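Local coordinates for bacterioferritin (Mycobacterium tuberculosis, PDB 3UOI), which probably stores iron in a 24-subunit, heme-containing shell, oxidising Fe(2+) with dioxygen at a ferroxidase centre to build its mineral core, at residues A[11-16]-A[65-70]; A[17-22]-A[93-98]; A[83-88]-A[150-155]; A[101-106]-A[123-128]. All coordinates share one frame; numbering follows the deposited sequence.

Contact 1: A[11-16]-A[65-70]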
# COMPACT_ATOMS: atom_id res chain seq x y z
N ARG A 11 -36.70 -40.75 -23.19
CA ARG A 11 -35.92 -41.50 -24.14
C ARG A 11 -35.04 -40.53 -24.93
O ARG A 11 -33.94 -40.83 -25.26
CB ARG A 11 -36.82 -42.23 -25.13
CG ARG A 11 -36.21 -43.43 -25.75
CD ARG A 11 -37.24 -44.45 -26.17
NE ARG A 11 -38.19 -43.81 -27.02
CZ ARG A 11 -39.41 -43.46 -26.67
NH1 ARG A 11 -39.89 -43.71 -25.46
NH2 ARG A 11 -40.16 -42.84 -27.56
N LEU A 12 -35.60 -39.39 -25.25
CA LEU A 12 -34.91 -38.43 -26.08
C LEU A 12 -33.67 -37.92 -25.36
O LEU A 12 -32.64 -37.79 -25.94
CB LEU A 12 -35.86 -37.31 -26.45
CG LEU A 12 -35.25 -36.04 -26.96
CD1 LEU A 12 -34.77 -36.24 -28.29
CD2 LEU A 12 -36.23 -35.01 -26.93
N LEU A 13 -33.86 -37.65 -24.09
CA LEU A 13 -32.85 -37.16 -23.23
C LEU A 13 -31.76 -38.17 -23.08
O LEU A 13 -30.63 -37.85 -23.24
CB LEU A 13 -33.45 -36.76 -21.88
CG LEU A 13 -34.22 -35.42 -21.82
CD1 LEU A 13 -34.87 -35.08 -20.51
CD2 LEU A 13 -33.36 -34.30 -22.27
N ASN A 14 -32.12 -39.41 -22.84
CA ASN A 14 -31.16 -40.48 -22.69
C ASN A 14 -30.39 -40.76 -23.96
O ASN A 14 -29.28 -41.13 -23.93
CB ASN A 14 -31.74 -41.75 -22.10
CG ASN A 14 -31.61 -41.80 -20.64
OD1 ASN A 14 -30.53 -41.76 -20.13
ND2 ASN A 14 -32.70 -41.90 -19.96
N GLU A 15 -31.06 -40.57 -25.07
CA GLU A 15 -30.46 -40.72 -26.35
C GLU A 15 -29.37 -39.69 -26.52
O GLU A 15 -28.34 -39.98 -27.01
CB GLU A 15 -31.50 -40.50 -27.43
CG GLU A 15 -32.09 -41.73 -27.98
CD GLU A 15 -32.99 -41.43 -29.13
OE1 GLU A 15 -34.19 -41.63 -28.98
OE2 GLU A 15 -32.49 -41.00 -30.17
N GLN A 16 -29.68 -38.46 -26.15
CA GLN A 16 -28.77 -37.34 -26.27
C GLN A 16 -27.64 -37.50 -25.31
O GLN A 16 -26.53 -37.18 -25.62
CB GLN A 16 -29.47 -36.00 -26.19
CG GLN A 16 -28.61 -34.81 -26.40
CD GLN A 16 -27.95 -34.73 -27.76
OE1 GLN A 16 -28.41 -35.26 -28.74
NE2 GLN A 16 -26.83 -34.09 -27.78
N LEU A 65 -32.76 -36.73 -13.88
CA LEU A 65 -32.99 -36.99 -12.49
C LEU A 65 -34.15 -36.17 -11.92
O LEU A 65 -34.98 -36.70 -11.32
CB LEU A 65 -31.71 -36.85 -11.67
CG LEU A 65 -30.60 -37.88 -11.84
CD1 LEU A 65 -29.43 -37.58 -10.87
CD2 LEU A 65 -31.11 -39.31 -11.70
N LEU A 66 -34.25 -34.90 -12.22
CA LEU A 66 -35.34 -34.13 -11.70
C LEU A 66 -36.70 -34.70 -12.19
O LEU A 66 -37.66 -34.59 -11.53
CB LEU A 66 -35.18 -32.65 -11.98
CG LEU A 66 -36.02 -31.56 -11.33
CD1 LEU A 66 -35.27 -30.34 -11.42
CD2 LEU A 66 -37.36 -31.31 -11.99
N LEU A 67 -36.73 -35.32 -13.34
CA LEU A 67 -37.96 -35.86 -13.88
C LEU A 67 -38.11 -37.30 -13.47
O LEU A 67 -38.91 -37.99 -14.01
CB LEU A 67 -38.07 -35.71 -15.40
CG LEU A 67 -38.09 -34.29 -15.92
CD1 LEU A 67 -37.57 -34.17 -17.27
CD2 LEU A 67 -39.48 -33.73 -15.86
N ASP A 68 -37.30 -37.73 -12.52
CA ASP A 68 -37.37 -39.08 -12.02
C ASP A 68 -36.99 -40.20 -13.01
O ASP A 68 -37.44 -41.27 -12.88
CB ASP A 68 -38.78 -39.31 -11.41
CG ASP A 68 -38.89 -40.59 -10.61
OD1 ASP A 68 -38.41 -40.65 -9.48
OD2 ASP A 68 -39.48 -41.54 -11.11
N GLY A 69 -36.15 -39.94 -13.99
CA GLY A 69 -35.68 -40.95 -14.91
C GLY A 69 -34.42 -41.71 -14.51
O GLY A 69 -33.85 -41.39 -13.54
N LEU A 70 -33.96 -42.67 -15.30
CA LEU A 70 -32.69 -43.28 -15.02
C LEU A 70 -31.70 -42.83 -16.06
O LEU A 70 -31.86 -43.08 -17.24
CB LEU A 70 -32.81 -44.76 -15.08
CG LEU A 70 -34.07 -45.16 -14.42
CD1 LEU A 70 -34.23 -46.60 -14.54
CD2 LEU A 70 -33.95 -44.71 -13.03
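The side-chain amide of Asn14 holds the backbone of Leu70. Its ND2 donates to Leu70 O at 3.1 Å. The bond is bent, with an N-H...O angle of 145°. It lies off both planes: the donor is tilted 34° from the carbonyl plane of Leu70, and the acceptor sits 21° out of the amide plane of Asn14. The other end of the same amide works too, since Asn14 OD1 accepts from the backbone N of Asn72. One side chain on helix 7-36, the first bundle helix of the ferritin fold, therefore reads both a C=O and an N-H of the chain that leaves the second, helix 40-66. The two bonds together should fix the rotation of the amide. Leu70 offers only its backbone here, for the end of its side chain leads away from Asn14.

A second, apolar touch lies beside the polar one. Leu13 CD1 meets Leu67 CD1 at 4.3 Å, a loose methyl-to-methyl approach. Leu122 of helix 116-146 also packs on Leu13. Leu67 is the first residue past the helical run. Asp68, with positive phi, is the C' residue of a Schellman motif, in which Gly69 N bonds to Ile64 O and Asp68 N to Leu65 O. This ends helix 40-66, and the chain continues to Leu70 beside Asn14. Between these two segments, the loop is held by a polar grip on its main chain, with light leucine packing beside it.

Contact 2: A[17-22]-A[93-98]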
# COMPACT_ATOMS: atom_id res chain seq x y z
N LEU A 17 -27.94 -38.02 -24.14
CA LEU A 17 -26.94 -38.25 -23.14
C LEU A 17 -25.93 -39.25 -23.68
O LEU A 17 -24.78 -39.04 -23.58
CB LEU A 17 -27.57 -38.79 -21.87
CG LEU A 17 -26.60 -39.35 -20.83
CD1 LEU A 17 -25.51 -38.35 -20.51
CD2 LEU A 17 -27.27 -39.75 -19.60
N THR A 18 -26.41 -40.32 -24.29
CA THR A 18 -25.55 -41.35 -24.84
C THR A 18 -24.63 -40.67 -25.91
O THR A 18 -23.44 -40.89 -25.98
CB THR A 18 -26.37 -42.55 -25.40
OG1 THR A 18 -26.77 -43.42 -24.36
CG2 THR A 18 -25.62 -43.33 -26.44
N SER A 19 -25.22 -39.80 -26.69
CA SER A 19 -24.50 -39.08 -27.69
C SER A 19 -23.35 -38.24 -27.07
O SER A 19 -22.27 -38.24 -27.56
CB SER A 19 -25.47 -38.17 -28.43
OG SER A 19 -24.89 -37.55 -29.50
N GLU A 20 -23.66 -37.54 -25.98
CA GLU A 20 -22.69 -36.71 -25.30
C GLU A 20 -21.53 -37.55 -24.77
O GLU A 20 -20.37 -37.14 -24.84
CB GLU A 20 -23.34 -35.93 -24.16
CG GLU A 20 -24.45 -34.99 -24.60
CD GLU A 20 -23.96 -33.93 -25.57
OE1 GLU A 20 -24.79 -33.10 -26.00
OE2 GLU A 20 -22.76 -33.93 -25.89
N LEU A 21 -21.85 -38.72 -24.23
CA LEU A 21 -20.83 -39.57 -23.71
C LEU A 21 -19.90 -40.03 -24.83
O LEU A 21 -18.73 -40.07 -24.66
CB LEU A 21 -21.47 -40.72 -22.99
CG LEU A 21 -22.28 -40.30 -21.80
CD1 LEU A 21 -22.77 -41.49 -21.21
CD2 LEU A 21 -21.42 -39.64 -20.85
N THR A 22 -20.45 -40.34 -25.98
CA THR A 22 -19.64 -40.76 -27.10
C THR A 22 -18.70 -39.63 -27.52
O THR A 22 -17.55 -39.83 -27.76
CB THR A 22 -20.57 -41.17 -28.23
OG1 THR A 22 -21.72 -41.77 -27.66
CG2 THR A 22 -19.96 -42.11 -29.18
N LEU A 93 -17.38 -33.91 -37.02
CA LEU A 93 -18.47 -33.30 -37.74
C LEU A 93 -19.63 -34.23 -37.79
O LEU A 93 -20.71 -33.82 -37.67
CB LEU A 93 -18.07 -32.93 -39.15
CG LEU A 93 -17.61 -31.51 -39.36
CD1 LEU A 93 -17.09 -31.32 -40.74
CD2 LEU A 93 -18.71 -30.59 -39.12
N ALA A 94 -19.37 -35.50 -37.99
CA ALA A 94 -20.43 -36.46 -38.13
C ALA A 94 -21.30 -36.67 -36.91
O ALA A 94 -22.44 -36.76 -37.05
CB ALA A 94 -19.92 -37.79 -38.69
N ILE A 95 -20.71 -36.74 -35.74
CA ILE A 95 -21.45 -36.80 -34.50
C ILE A 95 -22.28 -35.53 -34.15
O ILE A 95 -23.38 -35.60 -33.71
CB ILE A 95 -20.52 -37.22 -33.33
CG1 ILE A 95 -21.32 -37.40 -32.06
CG2 ILE A 95 -19.44 -36.26 -33.12
CD1 ILE A 95 -20.88 -38.51 -31.26
N GLU A 96 -21.73 -34.37 -34.38
CA GLU A 96 -22.49 -33.16 -34.21
C GLU A 96 -23.70 -33.12 -35.19
O GLU A 96 -24.76 -32.70 -34.82
CB GLU A 96 -21.60 -31.94 -34.41
CG GLU A 96 -20.32 -31.92 -33.61
CD GLU A 96 -19.23 -31.32 -34.43
OE1 GLU A 96 -19.56 -30.68 -35.45
OE2 GLU A 96 -18.05 -31.46 -34.10
N TYR A 97 -23.52 -33.55 -36.43
CA TYR A 97 -24.62 -33.62 -37.38
C TYR A 97 -25.67 -34.61 -36.91
O TYR A 97 -26.82 -34.36 -37.02
CB TYR A 97 -24.16 -33.89 -38.80
CG TYR A 97 -23.82 -32.64 -39.57
CD1 TYR A 97 -24.77 -31.69 -39.79
CD2 TYR A 97 -22.59 -32.44 -40.10
CE1 TYR A 97 -24.50 -30.60 -40.46
CE2 TYR A 97 -22.31 -31.34 -40.76
CZ TYR A 97 -23.28 -30.41 -40.96
OH TYR A 97 -23.06 -29.27 -41.64
N ASP A 98 -25.23 -35.72 -36.35
CA ASP A 98 -26.13 -36.67 -35.78
C ASP A 98 -26.92 -36.00 -34.69
O ASP A 98 -28.06 -36.19 -34.63
CB ASP A 98 -25.43 -37.89 -35.23
CG ASP A 98 -25.20 -38.93 -36.24
OD1 ASP A 98 -25.35 -38.63 -37.38
OD2 ASP A 98 -24.82 -40.04 -35.89
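Ile95 extends its CG1 branch anti to the backbone N (chi1 -175°), and this carries CD1 across to helix 7-36. On the other side Thr22 has OG1 beside its own N (chi1 -35°) and CG2 anti to that N. The methyl Ile95 CD1 then lies 4.0 Å from Thr22 CB. It is equally near the backbone, 4.0 Å from Ser19 O. Ser19 adds a looser touch, its OG 4.4 Å from Ile95 CG1. One isoleucine branch thus rests against two residues a helical turn apart, by van der Waals contact alone.

The threonine hydroxyl is occupied elsewhere. Thr22 OG1 donates to Thr18 O at 2.6 Å and also accepts from the backbone N of Gly77. Thr18 O takes the backbone N of Thr22 as well, so this carbonyl has two donors. The polar part of Thr22 is satisfied while its carbon meets the isoleucine.

The contact is buried near the middle of the four-helix bundle of the ferritin fold. Glu20 and Glu96 are both predicted iron ligands. Their CB atoms are directed away from the other segment, though the end of Glu20 bends back nearer to it. Leu21 belongs to the heme pocket. Gln26 and Tyr27, farther along helix 7-36, also pack on Ile95. Helix 40-66 covers Glu20 through His56, Ala57 and Ile60, and helix 116-146 covers Glu96 through His132, Ile133 and Leu136.

Contact 3: A[83-88]-A[150-155]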
# COMPACT_ATOMS: atom_id res chain seq x y z
N GLN A 83 -7.24 -40.86 -38.05
CA GLN A 83 -5.85 -41.17 -38.09
C GLN A 83 -5.05 -40.04 -38.77
O GLN A 83 -3.88 -40.13 -38.98
CB GLN A 83 -5.61 -42.57 -38.66
CG GLN A 83 -5.69 -43.74 -37.64
CD GLN A 83 -4.83 -43.59 -36.34
OE1 GLN A 83 -3.82 -42.92 -36.33
NE2 GLN A 83 -5.25 -44.22 -35.27
N THR A 84 -5.77 -38.99 -39.12
CA THR A 84 -5.24 -37.74 -39.59
C THR A 84 -6.05 -36.59 -39.05
O THR A 84 -7.08 -36.81 -38.50
CB THR A 84 -5.08 -37.65 -41.12
OG1 THR A 84 -6.34 -37.79 -41.77
CG2 THR A 84 -4.17 -38.64 -41.63
N LEU A 85 -5.55 -35.37 -39.14
CA LEU A 85 -6.28 -34.23 -38.62
C LEU A 85 -7.57 -34.11 -39.42
O LEU A 85 -8.61 -33.98 -38.83
CB LEU A 85 -5.48 -32.93 -38.71
CG LEU A 85 -4.34 -32.61 -37.74
CD1 LEU A 85 -4.04 -31.13 -37.67
CD2 LEU A 85 -4.56 -33.18 -36.38
N ARG A 86 -7.46 -34.24 -40.73
CA ARG A 86 -8.61 -34.14 -41.62
C ARG A 86 -9.66 -35.20 -41.33
O ARG A 86 -10.76 -34.87 -41.19
CB ARG A 86 -8.18 -34.21 -43.08
CG ARG A 86 -9.32 -34.25 -44.08
CD ARG A 86 -8.84 -34.38 -45.45
NE ARG A 86 -8.28 -33.17 -45.96
CZ ARG A 86 -8.96 -32.16 -46.48
NH1 ARG A 86 -10.25 -32.17 -46.56
NH2 ARG A 86 -8.32 -31.12 -46.90
N GLU A 87 -9.29 -36.45 -41.16
CA GLU A 87 -10.28 -37.44 -40.77
C GLU A 87 -10.88 -37.10 -39.40
O GLU A 87 -11.99 -37.36 -39.18
CB GLU A 87 -9.76 -38.86 -40.71
CG GLU A 87 -9.06 -39.37 -41.87
CD GLU A 87 -8.51 -40.76 -41.66
OE1 GLU A 87 -8.79 -41.37 -40.65
OE2 GLU A 87 -7.79 -41.23 -42.52
N GLN A 88 -10.08 -36.57 -38.49
CA GLN A 88 -10.53 -36.23 -37.12
C GLN A 88 -11.61 -35.16 -37.06
O GLN A 88 -12.62 -35.35 -36.47
CB GLN A 88 -9.36 -35.88 -36.22
CG GLN A 88 -8.73 -37.06 -35.65
CD GLN A 88 -7.47 -36.81 -34.87
OE1 GLN A 88 -7.04 -35.71 -34.72
NE2 GLN A 88 -6.92 -37.84 -34.36
N LEU A 150 0.59 -26.57 -44.70
CA LEU A 150 0.59 -25.24 -44.21
C LEU A 150 -0.45 -25.06 -43.14
O LEU A 150 -0.23 -24.39 -42.19
CB LEU A 150 0.37 -24.25 -45.32
CG LEU A 150 0.61 -22.83 -44.85
CD1 LEU A 150 1.81 -22.80 -43.96
CD2 LEU A 150 0.72 -21.79 -45.93
N TYR A 151 -1.60 -25.66 -43.31
CA TYR A 151 -2.59 -25.49 -42.29
C TYR A 151 -2.07 -26.06 -40.99
O TYR A 151 -2.12 -25.42 -40.00
CB TYR A 151 -3.89 -26.16 -42.67
CG TYR A 151 -4.82 -26.28 -41.53
CD1 TYR A 151 -5.59 -25.22 -41.15
CD2 TYR A 151 -4.92 -27.44 -40.80
CE1 TYR A 151 -6.45 -25.31 -40.11
CE2 TYR A 151 -5.79 -27.53 -39.76
CZ TYR A 151 -6.55 -26.46 -39.41
OH TYR A 151 -7.42 -26.52 -38.35
N SER A 152 -1.51 -27.25 -41.07
CA SER A 152 -1.04 -28.05 -39.95
C SER A 152 0.07 -27.41 -39.10
O SER A 152 0.08 -27.54 -37.90
CB SER A 152 -0.62 -29.42 -40.43
OG SER A 152 -1.69 -30.11 -40.97
N ALA A 153 0.94 -26.70 -39.78
CA ALA A 153 1.96 -25.92 -39.16
C ALA A 153 1.30 -24.89 -38.25
O ALA A 153 1.88 -24.48 -37.32
CB ALA A 153 2.83 -25.26 -40.17
N GLN A 154 0.11 -24.46 -38.55
CA GLN A 154 -0.54 -23.50 -37.66
C GLN A 154 -1.04 -24.13 -36.32
O GLN A 154 -1.48 -23.43 -35.45
CB GLN A 154 -1.60 -22.69 -38.36
CG GLN A 154 -1.20 -22.13 -39.71
CD GLN A 154 0.11 -21.37 -39.73
OE1 GLN A 154 0.37 -20.57 -38.89
NE2 GLN A 154 0.91 -21.63 -40.73
N CYS A 155 -1.02 -25.45 -36.23
CA CYS A 155 -1.45 -26.16 -35.04
C CYS A 155 -0.30 -26.59 -34.09
O CYS A 155 -0.53 -27.18 -33.10
CB CYS A 155 -2.32 -27.34 -35.41
SG CYS A 155 -3.73 -26.88 -36.44
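The apolar contact rests on Leu85, whose CD1 reaches toward Ser152 and Cys155 of the C-terminal segment 150-155. Leu85 CD1 lies 4.4 Å from Cys155 SG, a methyl-to-sulfur touch. The same methyl is 4.2 Å from Ser152 OG, a van der Waals approach to a hydroxyl. The leucine keeps CG beside its backbone N (chi1 -75°), which turns the branched end across to the other segment. Trp37, Leu42 and Met143 also pack on Leu85, and Leu42 on Cys155 as well.

None of the hydrogen bonds joins the two segments. Ser152 OG is hydrogen-bonded to Glu148 O, one turn back in its own helix. Thr84 is the N-cap of helix 85-112: its OG1 accepts from Glu87 N at 3.3 Å. Glu87 OE1 separately accepts from Gln83 N, the residue before the cap, at 3.1 Å. That bond is nearly straight (174°), but the donor stands 59° out of the carboxylate plane. Gln154 NE2 makes a weak bond to Leu150 O.

Charge and other subunits frame the contact. Arg86 NH2 makes a salt bridge with Asp144, and Leu150 and Ser152 also pack against residues of a neighbouring subunit. Helix 148-153 is the short fifth helix that follows the four-helix bundle in the ferritin fold. The chemistry implies that one leucine methyl, by van der Waals contact with a hydroxyl and a sulfur, joins it to helix 85-112, whose start is hydrogen-bonded separately.

Contact 4: A[101-106]-A[123-128]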
# COMPACT_ATOMS: atom_id res chain seq x y z
N ASN A 101 -29.63 -33.81 -36.26
CA ASN A 101 -30.66 -34.63 -36.80
C ASN A 101 -31.62 -35.14 -35.71
O ASN A 101 -32.78 -35.16 -35.92
CB ASN A 101 -30.04 -35.78 -37.57
CG ASN A 101 -29.33 -35.33 -38.88
OD1 ASN A 101 -28.75 -36.15 -39.55
ND2 ASN A 101 -29.38 -34.06 -39.21
N ARG A 102 -31.11 -35.57 -34.57
CA ARG A 102 -31.95 -35.93 -33.45
C ARG A 102 -32.67 -34.80 -32.69
O ARG A 102 -33.77 -34.93 -32.35
CB ARG A 102 -31.19 -36.88 -32.48
CG ARG A 102 -31.84 -37.00 -31.13
CD ARG A 102 -31.06 -37.86 -30.16
NE ARG A 102 -29.73 -37.37 -29.95
CZ ARG A 102 -28.67 -37.75 -30.63
NH1 ARG A 102 -28.77 -38.66 -31.56
NH2 ARG A 102 -27.53 -37.23 -30.39
N LEU A 103 -31.98 -33.73 -32.40
CA LEU A 103 -32.50 -32.56 -31.72
C LEU A 103 -33.53 -31.66 -32.45
O LEU A 103 -34.34 -31.06 -31.81
CB LEU A 103 -31.39 -31.74 -31.11
CG LEU A 103 -30.57 -32.55 -30.12
CD1 LEU A 103 -29.78 -31.69 -29.29
CD2 LEU A 103 -31.44 -33.42 -29.32
N LYS A 104 -33.42 -31.54 -33.77
CA LYS A 104 -34.31 -30.63 -34.43
C LYS A 104 -35.75 -31.10 -34.26
O LYS A 104 -36.55 -30.40 -33.77
CB LYS A 104 -33.98 -30.51 -35.88
CG LYS A 104 -32.81 -29.67 -36.27
CD LYS A 104 -32.41 -30.14 -37.62
CE LYS A 104 -31.65 -29.15 -38.40
NZ LYS A 104 -32.02 -29.28 -39.82
N PRO A 105 -36.03 -32.33 -34.60
CA PRO A 105 -37.35 -32.92 -34.34
C PRO A 105 -37.68 -33.04 -32.85
O PRO A 105 -38.74 -32.75 -32.43
CB PRO A 105 -37.24 -34.27 -35.01
CG PRO A 105 -35.85 -34.39 -35.39
CD PRO A 105 -35.29 -33.13 -35.55
N GLY A 106 -36.70 -33.40 -32.06
CA GLY A 106 -36.87 -33.59 -30.63
C GLY A 106 -37.35 -32.42 -29.79
O GLY A 106 -38.13 -32.59 -28.90
N GLU A 123 -32.33 -26.83 -26.74
CA GLU A 123 -32.18 -25.66 -27.56
C GLU A 123 -30.77 -25.07 -27.44
O GLU A 123 -30.14 -24.72 -28.42
CB GLU A 123 -33.23 -24.61 -27.21
CG GLU A 123 -34.47 -24.69 -28.06
CD GLU A 123 -35.55 -23.72 -27.66
OE1 GLU A 123 -35.27 -22.77 -26.96
OE2 GLU A 123 -36.68 -23.96 -28.03
N LYS A 124 -30.29 -25.03 -26.22
CA LYS A 124 -28.93 -24.59 -25.95
C LYS A 124 -27.87 -25.48 -26.56
O LYS A 124 -26.96 -25.01 -27.16
CB LYS A 124 -28.72 -24.37 -24.45
CG LYS A 124 -29.62 -23.34 -23.98
CD LYS A 124 -29.66 -23.06 -22.55
CE LYS A 124 -30.20 -21.67 -22.36
NZ LYS A 124 -30.96 -21.41 -21.13
N ILE A 125 -28.06 -26.77 -26.45
CA ILE A 125 -27.14 -27.74 -27.00
C ILE A 125 -26.99 -27.65 -28.51
O ILE A 125 -25.91 -27.74 -29.06
CB ILE A 125 -27.56 -29.14 -26.62
CG1 ILE A 125 -27.46 -29.34 -25.13
CG2 ILE A 125 -26.81 -30.17 -27.41
CD1 ILE A 125 -27.78 -30.57 -24.66
N VAL A 126 -28.10 -27.43 -29.17
CA VAL A 126 -28.15 -27.27 -30.57
C VAL A 126 -27.36 -26.06 -31.01
O VAL A 126 -26.66 -26.11 -32.00
CB VAL A 126 -29.58 -27.12 -31.10
CG1 VAL A 126 -29.55 -26.31 -32.34
CG2 VAL A 126 -30.18 -28.47 -31.35
N ALA A 127 -27.49 -24.96 -30.26
CA ALA A 127 -26.75 -23.77 -30.62
C ALA A 127 -25.23 -24.02 -30.53
O ALA A 127 -24.45 -23.68 -31.42
CB ALA A 127 -27.17 -22.62 -29.79
N ASP A 128 -24.85 -24.68 -29.45
CA ASP A 128 -23.47 -24.99 -29.23
C ASP A 128 -22.92 -25.89 -30.33
O ASP A 128 -21.88 -25.63 -30.85
CB ASP A 128 -23.26 -25.63 -27.86
CG ASP A 128 -23.67 -24.74 -26.68
OD1 ASP A 128 -23.82 -25.25 -25.57
OD2 ASP A 128 -23.86 -23.55 -26.85
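Leu103 packs against Ile125 and Val126, joining helices 85-112 and 116-146 of the ferritin-like four-helix bundle. It meets the two in different ways. Against Ile125 it crosses at about a right angle, and Leu103 CD1 comes to 3.8 Å from Ile125 CG2. Against Val126 the two side chains slide past each other in opposite directions. Val126 CG2 then lies 3.8 Å from Leu103 CD1, so the leucine methyl touches one methyl of each partner.

The torsions serve this arrangement. Val126 has CG2 beside its backbone N and CG1 anti to it (chi1 152°), and CG2 is the branch that faces the leucine. Ile125 meets Leu103 CD1 with a CG2 that stands anti to its backbone N, the reverse of Val126.

The contact is wholly apolar and buried. Helix 85-112 is kinked here, because Pro105 N has no bond to the turn before. Ile125 reaches on into the bundle, packing on Gln16 and Glu20 of helix 7-36 and on His56 and Ile60 of helix 40-66. Glu20 and His56 are predicted iron ligands, so this isoleucine lies next to the probable ferroxidase site. Thr117 of a neighbouring subunit also packs on Val126.

The tightest approach is at the root of the leucine, where Leu103 CB stands 3.5 Å from Val126 CG2, closer than the usual van der Waals distance.

Contacts 2, 3 and 4 are buried, and all use helix 85-112. Contact 1 is partly buried near one end of the bundle, and contact 3 lies toward the opposite end, about 37 Å away between centres. Contacts 1 and 2 take successive segments of helix 7-36. Contact 4 meets both: Gln16 OE1 probably hydrogen-bonds to Arg102 NH2 at 2.7 Å, and Ser19 OG lies close to the same nitrogen. The chemistry follows position. Only contact 1 has a hydrogen bond between its segments, where one partner is a loop. Contacts 2 and 4, nearest the predicted iron ligands, join by van der Waals packing, of carbon only in contact 4 and partly against a backbone carbonyl in contact 2. Contact 3 adds a sulfur.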